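Local coordinates for protein chymotrypsin (Cellulomonas bogoriensis, PDB 2EA3) that probably cleaves peptide bonds within protein chains as a chymotrypsin-like serine endopeptidase, the chain being the two-barrel protease domain of a longer precursor, at residues A30-R35 and S50-N55; N55-V60 and L173-L178; R123-T128 and F165-N170. One frame throughout, in Å; residues are numbered along the deposited sequence.

In the fold
Interactions 1 and 2 are surface contacts that meet through neighbouring strands 45-51 and 57-62 and share Asn55; interaction 1 lies within the first barrel, and interaction 2 docks the C-terminal helix onto it. Interaction 3 is buried and lies in the second barrel. Its chemistry is that of a sheet, with paired backbone bonds and side chains on both faces, whereas interaction 1 combines a ring contact with one serine bond and interaction 2 rests on apolar and aromatic contacts. Interactions 2 and 3 both use helix 169-176. The three converge near Asp56: its OD2 accepts a hydrogen bond from the backbone N of His32 in interaction 1, and its backbone N donates to OE1 of Gln167 in interaction 3.

Interaction 1 (A30-R35 and S50-N55); sequences AGHCGR and SSFPGN
The Phe52 ring is sandwiched. CB of His32 sits over the centre of one face, 3.4 Å from the ring centroid and only 2° off the normal, a CH-pi contact, while CB of Pro53 lies over the opposite face. Beyond that methylene the imidazole of His32 turns an edge toward the same face in a tilted T-shaped pair, the planes inclined at 58°. This is the Ala-Gly-His-Cys turn of the chymotrypsin fold, and His32 with Asp56 and Ser137 has geometry consistent with the catalytic triad: OD2 of Asp56 accepts the backbone N-H of His32, and NE2 of His32 is hydrogen-bonded to OG of Ser137. The first torsion of His32 sets CG between its backbone N and carbonyl carbon (chi1 78°), which carries the imidazole on past Phe52 and presents CB to the phenyl face. Disulfide Cys17-Cys33 ties down the next residue of the turn.

Further along, the phenylalanine stem closes on the backbone, with CB of Phe52 3.7 Å from C of Gly31, at the point where the turn runs close to residues 50-52. The turn itself is closed by the bond from Cys33 N to Ala30 O, 3.1 Å long. A polar contact fixes its other end. The hydroxyl of Ser50 donates to O of Gly34 at 2.8 Å, lying in the carbonyl plane, and the same OG comes within 3.0 Å of O of Gly31, so two turn carbonyls converge on one serine oxygen. At the strand end, just ahead of the cis Phe52-Pro53 peptide, OG of Ser51 donates to a lone pair of OD1 of Asn55 at 2.8 Å.

Interaction 2 (N55-V60 and L173-L178); sequences NDYAFV and LQAYGL
The hydroxyl oxygen of Tyr176 is hemmed in by the edge of Tyr57: it lies near that ring's plane, 3.3 Å from CE2 and 3.5 Å from CD2 of Tyr57, and the backbone N of Ser50 on the adjacent strand is also close. The two tyrosine rings meet obliquely, with planes 84° apart and centroids separated by 5.6 Å. A chi1 of 61° tucks CG of Tyr57 in over its own backbone and brings the phenol beside the helix, where OH of Tyr57 reaches CB of Ala175 at 3.5 Å. That methyl also lies over the centre of one face of its neighbour Tyr176, so the alanine fills the angle between the two aromatic side chains.

Two residues along the strand, CB of Phe59 touches CD2 of Tyr176 at 3.8 Å. Beyond it the phenyl ring receives CD2 of Leu178 over one face, shifted toward the rim; this CH-pi contact measures 4.1 Å from CD2 of Leu178 to the centroid of Phe59. Leu178 is brought there by the way the helix ends: Gly177 takes positive phi, and N of Leu178 bonds back to O of Leu173 at 3.0 Å, the six-to-one bond of a Schellman motif. Val23 touches both Phe59 and Leu178, extending the apolar patch. Such docking of the C-terminal helix, which follows the second barrel, onto the first is characteristic of the chymotrypsin fold, here on the strand that follows Asp56, the probable triad aspartate.

Interaction 3 (R123-T128 and F165-N170); sequences RGLIRT and FFQPVN. With SO4 (sulfate ion), chain D.
Arg127 lies alongside the ring of Phe165 and touches it along most of its length. Its CB is 3.7 Å from CE2 of Phe165, CG presses closer to the same atom at 3.4 Å, CD follows between CE2 and CZ, and NH1 ends 3.6 Å from CZ of Phe165. With CG anti to the backbone N (chi1 -171°) and an extended chain, the arginine points the same way as the ring, its guanidinium plane turned 85° from the phenyl.

On the other face of the sheet from Arg127 and Phe165 stand Ile126 and Phe166, an antiparallel hydrogen-bonded pair: N of Ile126 to O of Phe166 at 2.7 Å, and N of Phe166 to O of Ile126 at 2.8 Å. Here the Phe166 ring turns an edge to Thr128, CE1 of Phe166 lying 3.3 Å from OG1 of Thr128, an oxygen hydrogen-bonded to O of Thr164 and N of Val130. Gln167 anchors both ends of its amide: NE2 donates to O of Pro168, while OE1 accepts from Asp56 N and a water shared with O of Arg123. In the plane at the edge of the guanidinium, NH2 of Arg123 donates at 3.0 Å to O2 of a sulfate probably from the crystallisation liquor.

Gly124 and Leu125 oppose Ser113 in a G1 beta bulge, after which strand 125-128 runs between strands 102-110 and 161-168 of the second barrel, the latter leading straight into helix 169-176.

Interaction 1 (A30-R35 and S50-N55)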
loop_
_atom_site.group_PDB
_atom_site.type_symbol
_atom_site.label_atom_id
_atom_site.label_comp_id
_atom_site.label_asym_id
_atom_site.label_seq_id
_atom_site.Cartn_x
_atom_site.Cartn_y
_atom_site.Cartn_z
ATOM N N ALA A 30 4.394 2.557 0.104
ATOM C CA ALA A 30 4.588 3.595 -0.916
ATOM C C ALA A 30 5.988 4.185 -0.771
ATOM O O ALA A 30 6.473 4.362 0.342
ATOM C CB ALA A 30 3.531 4.719 -0.785
ATOM N N GLY A 31 6.635 4.480 -1.893
ATOM C CA GLY A 31 7.976 5.109 -1.890
ATOM C C GLY A 31 8.039 6.479 -1.256
ATOM O O GLY A 31 9.068 6.868 -0.706
ATOM N N HIS A 32 6.946 7.239 -1.328
ATOM C CA HIS A 32 6.950 8.568 -0.701
ATOM C C HIS A 32 6.946 8.503 0.827
ATOM O O HIS A 32 7.141 9.531 1.482
ATOM C CB HIS A 32 5.828 9.476 -1.238
ATOM C CG HIS A 32 4.467 9.185 -0.668
ATOM N ND1 HIS A 32 3.511 8.474 -1.357
ATOM C CD2 HIS A 32 3.887 9.564 0.497
ATOM C CE1 HIS A 32 2.415 8.390 -0.630
ATOM N NE2 HIS A 32 2.615 9.048 0.500
ATOM N N CYS A 33 6.754 7.313 1.394
ATOM C CA CYS A 33 6.773 7.156 2.846
ATOM C C CYS A 33 8.146 7.336 3.458
ATOM O O CYS A 33 8.260 7.825 4.578
ATOM C CB CYS A 33 6.228 5.793 3.250
ATOM S SG CYS A 33 4.540 5.622 2.672
ATOM N N GLY A 34 9.189 6.945 2.737
ATOM C CA GLY A 34 10.528 7.139 3.258
ATOM C C GLY A 34 11.580 6.706 2.273
ATOM O O GLY A 34 11.274 6.070 1.267
ATOM N N ARG A 35 12.828 7.041 2.576
ATOM C CA ARG A 35 13.912 6.724 1.669
ATOM C C ARG A 35 14.730 5.550 2.187
ATOM O O ARG A 35 14.692 5.229 3.353
ATOM C CB ARG A 35 14.792 7.957 1.433
ATOM C CG ARG A 35 15.652 8.325 2.606
ATOM C CD ARG A 35 16.707 9.358 2.189
ATOM N NE ARG A 35 16.101 10.547 1.593
ATOM C CZ ARG A 35 15.603 11.574 2.280
ATOM N NH1 ARG A 35 15.074 12.604 1.635
ATOM N NH2 ARG A 35 15.626 11.580 3.606
ATOM N N SER A 50 13.488 2.225 -2.414
ATOM C CA SER A 50 12.395 3.201 -2.499
ATOM C C SER A 50 12.497 3.943 -3.812
ATOM O O SER A 50 13.582 4.437 -4.173
ATOM C CB SER A 50 12.447 4.208 -1.341
ATOM O OG SER A 50 11.346 5.107 -1.391
ATOM N N SER A 51 11.377 4.017 -4.522
ATOM C CA SER A 51 11.315 4.716 -5.792
ATOM C C SER A 51 10.156 5.704 -5.777
ATOM O O SER A 51 8.993 5.298 -5.726
ATOM C CB SER A 51 11.147 3.734 -6.945
ATOM O OG SER A 51 11.272 4.419 -8.185
ATOM N N PHE A 52 10.491 6.992 -5.764
ATOM C CA PHE A 52 9.512 8.089 -5.757
ATOM C C PHE A 52 10.294 9.372 -6.023
ATOM O O PHE A 52 11.381 9.556 -5.441
ATOM C CB PHE A 52 8.777 8.201 -4.407
ATOM C CG PHE A 52 7.862 9.385 -4.319
ATOM C CD1 PHE A 52 6.579 9.332 -4.865
ATOM C CD2 PHE A 52 8.291 10.564 -3.702
ATOM C CE1 PHE A 52 5.718 10.439 -4.794
ATOM C CE2 PHE A 52 7.451 11.676 -3.623
ATOM C CZ PHE A 52 6.167 11.618 -4.173
ATOM N N PRO A 53 9.771 10.263 -6.888
ATOM C CA PRO A 53 8.601 10.136 -7.744
ATOM C C PRO A 53 8.907 9.239 -8.945
ATOM O O PRO A 53 9.797 8.382 -8.852
ATOM C CB PRO A 53 8.298 11.581 -8.141
ATOM C CG PRO A 53 9.613 12.250 -8.092
ATOM C CD PRO A 53 10.376 11.607 -6.989
ATOM N N GLY A 54 8.184 9.401 -10.046
ATOM C CA GLY A 54 8.317 8.464 -11.162
ATOM C C GLY A 54 7.462 7.239 -10.895
ATOM O O GLY A 54 6.460 7.012 -11.584
ATOM N N ASN A 55 7.864 6.461 -9.884
ATOM C CA ASN A 55 7.058 5.378 -9.323
ATOM C C ASN A 55 6.619 5.833 -7.940
ATOM O O ASN A 55 6.925 6.958 -7.523
ATOM C CB ASN A 55 7.912 4.110 -9.148
ATOM C CG ASN A 55 8.655 3.702 -10.419
ATOM O OD1 ASN A 55 9.888 3.587 -10.420
ATOM N ND2 ASN A 55 7.923 3.487 -11.487
#

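Interaction 2 (N55-V60 and L173-L178)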
loop_
_atom_site.group_PDB
_atom_site.type_symbol
_atom_site.label_atom_id
_atom_site.label_comp_id
_atom_site.label_asym_id
_atom_site.label_seq_id
_atom_site.Cartn_x
_atom_site.Cartn_y
_atom_site.Cartn_z
ATOM N N ASN A 55 7.864 6.461 -9.884
ATOM C CA ASN A 55 7.058 5.378 -9.323
ATOM C C ASN A 55 6.619 5.833 -7.940
ATOM O O ASN A 55 6.925 6.958 -7.523
ATOM C CB ASN A 55 7.912 4.110 -9.148
ATOM C CG ASN A 55 8.655 3.702 -10.419
ATOM O OD1 ASN A 55 9.888 3.587 -10.420
ATOM N ND2 ASN A 55 7.923 3.487 -11.487
ATOM N N ASP A 56 5.934 4.965 -7.201
ATOM C CA ASP A 56 5.705 5.256 -5.783
ATOM C C ASP A 56 5.685 3.941 -4.998
ATOM O O ASP A 56 4.641 3.458 -4.568
ATOM C CB ASP A 56 4.444 6.113 -5.564
ATOM C CG ASP A 56 4.361 6.690 -4.137
ATOM O OD1 ASP A 56 3.343 7.358 -3.824
ATOM O OD2 ASP A 56 5.307 6.452 -3.337
ATOM N N TYR A 57 6.864 3.359 -4.832
ATOM C CA TYR A 57 6.965 2.091 -4.119
ATOM C C TYR A 57 8.195 1.994 -3.259
ATOM O O TYR A 57 9.192 2.661 -3.516
ATOM C CB TYR A 57 6.874 0.861 -5.041
ATOM C CG TYR A 57 7.933 0.711 -6.125
ATOM C CD1 TYR A 57 7.609 0.897 -7.467
ATOM C CD2 TYR A 57 9.261 0.378 -5.807
ATOM C CE1 TYR A 57 8.598 0.755 -8.488
ATOM C CE2 TYR A 57 10.239 0.213 -6.818
ATOM C CZ TYR A 57 9.902 0.395 -8.139
ATOM O OH TYR A 57 10.881 0.239 -9.116
ATOM N N ALA A 58 8.106 1.118 -2.265
ATOM C CA ALA A 58 9.220 0.854 -1.366
ATOM C C ALA A 58 9.077 -0.510 -0.753
ATOM O O ALA A 58 7.984 -1.063 -0.684
ATOM C CB ALA A 58 9.317 1.931 -0.287
ATOM N N PHE A 59 10.202 -1.043 -0.297
ATOM C CA PHE A 59 10.242 -2.312 0.392
ATOM C C PHE A 59 10.898 -2.041 1.731
ATOM O O PHE A 59 11.963 -1.409 1.784
ATOM C CB PHE A 59 11.090 -3.311 -0.418
ATOM C CG PHE A 59 11.504 -4.538 0.357
ATOM C CD1 PHE A 59 10.558 -5.372 0.952
ATOM C CD2 PHE A 59 12.857 -4.863 0.472
ATOM C CE1 PHE A 59 10.952 -6.507 1.664
ATOM C CE2 PHE A 59 13.247 -6.007 1.206
ATOM C CZ PHE A 59 12.291 -6.823 1.778
ATOM N N VAL A 60 10.277 -2.532 2.803
ATOM C CA VAL A 60 10.835 -2.383 4.147
ATOM C C VAL A 60 11.217 -3.774 4.640
ATOM O O VAL A 60 10.369 -4.662 4.723
ATOM C CB VAL A 60 9.826 -1.676 5.111
ATOM C CG1 VAL A 60 10.372 -1.627 6.578
ATOM C CG2 VAL A 60 9.480 -0.280 4.605
ATOM N N LEU A 173 7.087 -6.161 -6.948
ATOM C CA LEU A 173 7.591 -7.516 -6.812
ATOM C C LEU A 173 8.718 -7.761 -7.830
ATOM O O LEU A 173 9.749 -8.315 -7.479
ATOM C CB LEU A 173 6.447 -8.522 -6.980
ATOM C CG LEU A 173 5.280 -8.312 -5.993
ATOM C CD1 LEU A 173 4.102 -9.219 -6.365
ATOM C CD2 LEU A 173 5.733 -8.523 -4.528
ATOM N N GLN A 174 8.522 -7.308 -9.065
ATOM C CA GLN A 174 9.533 -7.440 -10.112
ATOM C C GLN A 174 10.803 -6.650 -9.786
ATOM O O GLN A 174 11.917 -7.154 -9.949
ATOM C CB GLN A 174 8.965 -6.978 -11.454
ATOM C CG GLN A 174 9.948 -7.108 -12.629
ATOM C CD GLN A 174 10.097 -8.533 -13.139
ATOM O OE1 GLN A 174 10.177 -9.493 -12.360
ATOM N NE2 GLN A 174 10.142 -8.677 -14.466
ATOM N N ALA A 175 10.629 -5.421 -9.303
ATOM C CA ALA A 175 11.777 -4.544 -9.022
ATOM C C ALA A 175 12.728 -5.189 -8.030
ATOM O O ALA A 175 13.937 -5.140 -8.214
ATOM C CB ALA A 175 11.308 -3.178 -8.503
ATOM N N TYR A 176 12.185 -5.835 -6.997
ATOM C CA TYR A 176 13.028 -6.316 -5.914
ATOM C C TYR A 176 13.157 -7.831 -5.826
ATOM O O TYR A 176 13.781 -8.336 -4.889
ATOM C CB TYR A 176 12.535 -5.760 -4.579
ATOM C CG TYR A 176 12.512 -4.258 -4.526
ATOM C CD1 TYR A 176 13.662 -3.510 -4.821
ATOM C CD2 TYR A 176 11.360 -3.575 -4.174
ATOM C CE1 TYR A 176 13.641 -2.115 -4.792
ATOM C CE2 TYR A 176 11.335 -2.168 -4.117
ATOM C CZ TYR A 176 12.480 -1.452 -4.426
ATOM O OH TYR A 176 12.464 -0.084 -4.377
ATOM N N GLY A 177 12.577 -8.531 -6.794
ATOM C CA GLY A 177 12.617 -10.004 -6.847
ATOM C C GLY A 177 11.928 -10.606 -5.642
ATOM O O GLY A 177 12.451 -11.519 -5.017
ATOM N N LEU A 178 10.765 -10.061 -5.301
ATOM C CA LEU A 178 10.048 -10.450 -4.093
ATOM C C LEU A 178 8.903 -11.376 -4.433
ATOM O O LEU A 178 8.357 -11.305 -5.531
ATOM C CB LEU A 178 9.458 -9.214 -3.402
ATOM C CG LEU A 178 10.433 -8.160 -2.908
ATOM C CD1 LEU A 178 9.675 -6.864 -2.671
ATOM C CD2 LEU A 178 11.151 -8.644 -1.648
#

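Interaction 3 (R123-T128 and F165-N170)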
loop_
_atom_site.group_PDB
_atom_site.type_symbol
_atom_site.label_atom_id
_atom_site.label_comp_id
_atom_site.label_asym_id
_atom_site.label_seq_id
_atom_site.Cartn_x
_atom_site.Cartn_y
_atom_site.Cartn_z
ATOM N N ARG A 123 3.939 8.062 -12.598
ATOM C CA ARG A 123 3.219 7.467 -13.723
ATOM C C ARG A 123 2.877 6.017 -13.419
ATOM O O ARG A 123 3.327 5.454 -12.421
ATOM C CB ARG A 123 4.064 7.543 -15.005
ATOM C CG ARG A 123 4.441 8.958 -15.397
ATOM C CD ARG A 123 5.474 8.984 -16.538
ATOM N NE ARG A 123 5.859 10.372 -16.796
ATOM C CZ ARG A 123 6.909 10.972 -16.234
ATOM N NH1 ARG A 123 7.705 10.299 -15.401
ATOM N NH2 ARG A 123 7.172 12.245 -16.515
ATOM N N GLY A 124 2.056 5.424 -14.271
ATOM C CA GLY A 124 1.775 3.999 -14.171
ATOM C C GLY A 124 0.800 3.620 -13.083
ATOM O O GLY A 124 0.777 2.451 -12.666
ATOM N N LEU A 125 -0.012 4.589 -12.644
ATOM C CA LEU A 125 -0.884 4.416 -11.474
ATOM C C LEU A 125 -2.278 3.911 -11.801
ATOM O O LEU A 125 -2.829 4.200 -12.876
ATOM C CB LEU A 125 -1.017 5.742 -10.720
ATOM C CG LEU A 125 0.298 6.288 -10.148
ATOM C CD1 LEU A 125 0.060 7.620 -9.491
ATOM C CD2 LEU A 125 0.905 5.293 -9.150
ATOM N N ILE A 126 -2.845 3.166 -10.859
ATOM C CA ILE A 126 -4.239 2.739 -10.919
ATOM C C ILE A 126 -5.108 3.884 -10.387
ATOM O O ILE A 126 -4.945 4.315 -9.246
ATOM C CB ILE A 126 -4.492 1.489 -10.043
ATOM C CG1 ILE A 126 -3.600 0.327 -10.488
ATOM C CG2 ILE A 126 -5.970 1.098 -10.093
ATOM C CD1 ILE A 126 -3.532 -0.798 -9.480
ATOM N N ARG A 127 -6.014 4.391 -11.213
ATOM C CA ARG A 127 -6.941 5.436 -10.773
ATOM C C ARG A 127 -8.227 4.804 -10.242
ATOM O O ARG A 127 -8.771 3.892 -10.868
ATOM C CB ARG A 127 -7.254 6.383 -11.938
ATOM C CG ARG A 127 -8.023 7.626 -11.527
ATOM C CD ARG A 127 -8.349 8.515 -12.728
ATOM N NE ARG A 127 -9.531 9.315 -12.408
ATOM C CZ ARG A 127 -9.548 10.635 -12.221
ATOM N NH1 ARG A 127 -8.444 11.362 -12.357
ATOM N NH2 ARG A 127 -10.695 11.236 -11.914
ATOM N N THR A 128 -8.710 5.289 -9.097
ATOM C CA THR A 128 -9.960 4.759 -8.502
ATOM C C THR A 128 -10.858 5.834 -7.915
ATOM O O THR A 128 -10.422 6.969 -7.713
ATOM C CB THR A 128 -9.694 3.783 -7.336
ATOM O OG1 THR A 128 -9.344 4.532 -6.153
ATOM C CG2 THR A 128 -8.573 2.759 -7.698
ATOM N N PHE A 165 -5.144 7.226 -6.213
ATOM C CA PHE A 165 -4.299 6.524 -7.158
ATOM C C PHE A 165 -3.427 5.542 -6.418
ATOM O O PHE A 165 -3.045 5.804 -5.274
ATOM C CB PHE A 165 -3.403 7.525 -7.885
ATOM C CG PHE A 165 -4.167 8.514 -8.737
ATOM C CD1 PHE A 165 -4.719 9.674 -8.177
ATOM C CD2 PHE A 165 -4.345 8.272 -10.098
ATOM C CE1 PHE A 165 -5.441 10.595 -8.989
ATOM C CE2 PHE A 165 -5.034 9.172 -10.901
ATOM C CZ PHE A 165 -5.591 10.335 -10.337
ATOM N N PHE A 166 -3.147 4.404 -7.059
ATOM C CA PHE A 166 -2.408 3.324 -6.413
ATOM C C PHE A 166 -1.270 2.892 -7.315
ATOM O O PHE A 166 -1.422 2.826 -8.547
ATOM C CB PHE A 166 -3.336 2.122 -6.134
ATOM C CG PHE A 166 -4.430 2.424 -5.178
ATOM C CD1 PHE A 166 -5.581 3.084 -5.610
ATOM C CD2 PHE A 166 -4.297 2.120 -3.826
ATOM C CE1 PHE A 166 -6.605 3.393 -4.715
ATOM C CE2 PHE A 166 -5.323 2.445 -2.925
ATOM C CZ PHE A 166 -6.471 3.080 -3.378
ATOM N N GLN A 167 -0.127 2.618 -6.698
ATOM C CA GLN A 167 1.007 2.005 -7.356
ATOM C C GLN A 167 0.724 0.495 -7.468
ATOM O O GLN A 167 0.555 -0.173 -6.471
ATOM C CB GLN A 167 2.264 2.238 -6.501
ATOM C CG GLN A 167 3.461 1.332 -6.835
ATOM C CD GLN A 167 4.063 1.626 -8.187
ATOM O OE1 GLN A 167 4.517 2.734 -8.447
ATOM N NE2 GLN A 167 4.079 0.623 -9.061
ATOM N N PRO A 168 0.664 -0.036 -8.689
ATOM C CA PRO A 168 0.392 -1.491 -8.859
ATOM C C PRO A 168 1.439 -2.345 -8.169
ATOM O O PRO A 168 2.602 -1.949 -8.127
ATOM C CB PRO A 168 0.509 -1.718 -10.376
ATOM C CG PRO A 168 0.494 -0.401 -11.004
ATOM C CD PRO A 168 0.781 0.683 -9.962
ATOM N N VAL A 169 1.054 -3.509 -7.646
ATOM C CA VAL A 169 2.040 -4.351 -6.918
ATOM C C VAL A 169 3.024 -5.102 -7.816
ATOM O O VAL A 169 4.146 -5.340 -7.424
ATOM C CB VAL A 169 1.396 -5.399 -5.952
ATOM C CG1 VAL A 169 0.810 -4.727 -4.667
ATOM C CG2 VAL A 169 0.375 -6.245 -6.683
ATOM N N ASN A 170 2.600 -5.511 -9.007
ATOM C CA ASN A 170 3.472 -6.349 -9.824
ATOM C C ASN A 170 4.843 -5.752 -10.150
ATOM O O ASN A 170 5.842 -6.454 -10.014
ATOM C CB ASN A 170 2.745 -6.897 -11.075
ATOM C CG ASN A 170 1.725 -7.966 -10.716
ATOM O OD1 ASN A 170 1.758 -8.521 -9.616
ATOM N ND2 ASN A 170 0.814 -8.269 -11.648
HETATM S S SO4 D . 10.990 13.329 -15.918
HETATM O O1 SO4 D . 10.855 11.878 -15.826
HETATM O O2 SO4 D . 9.669 13.933 -16.094
HETATM O O3 SO4 D . 11.595 13.849 -14.692
HETATM O O4 SO4 D . 11.841 13.654 -17.062
HETATM O O HOH W 1 4.966 3.416 -11.203
#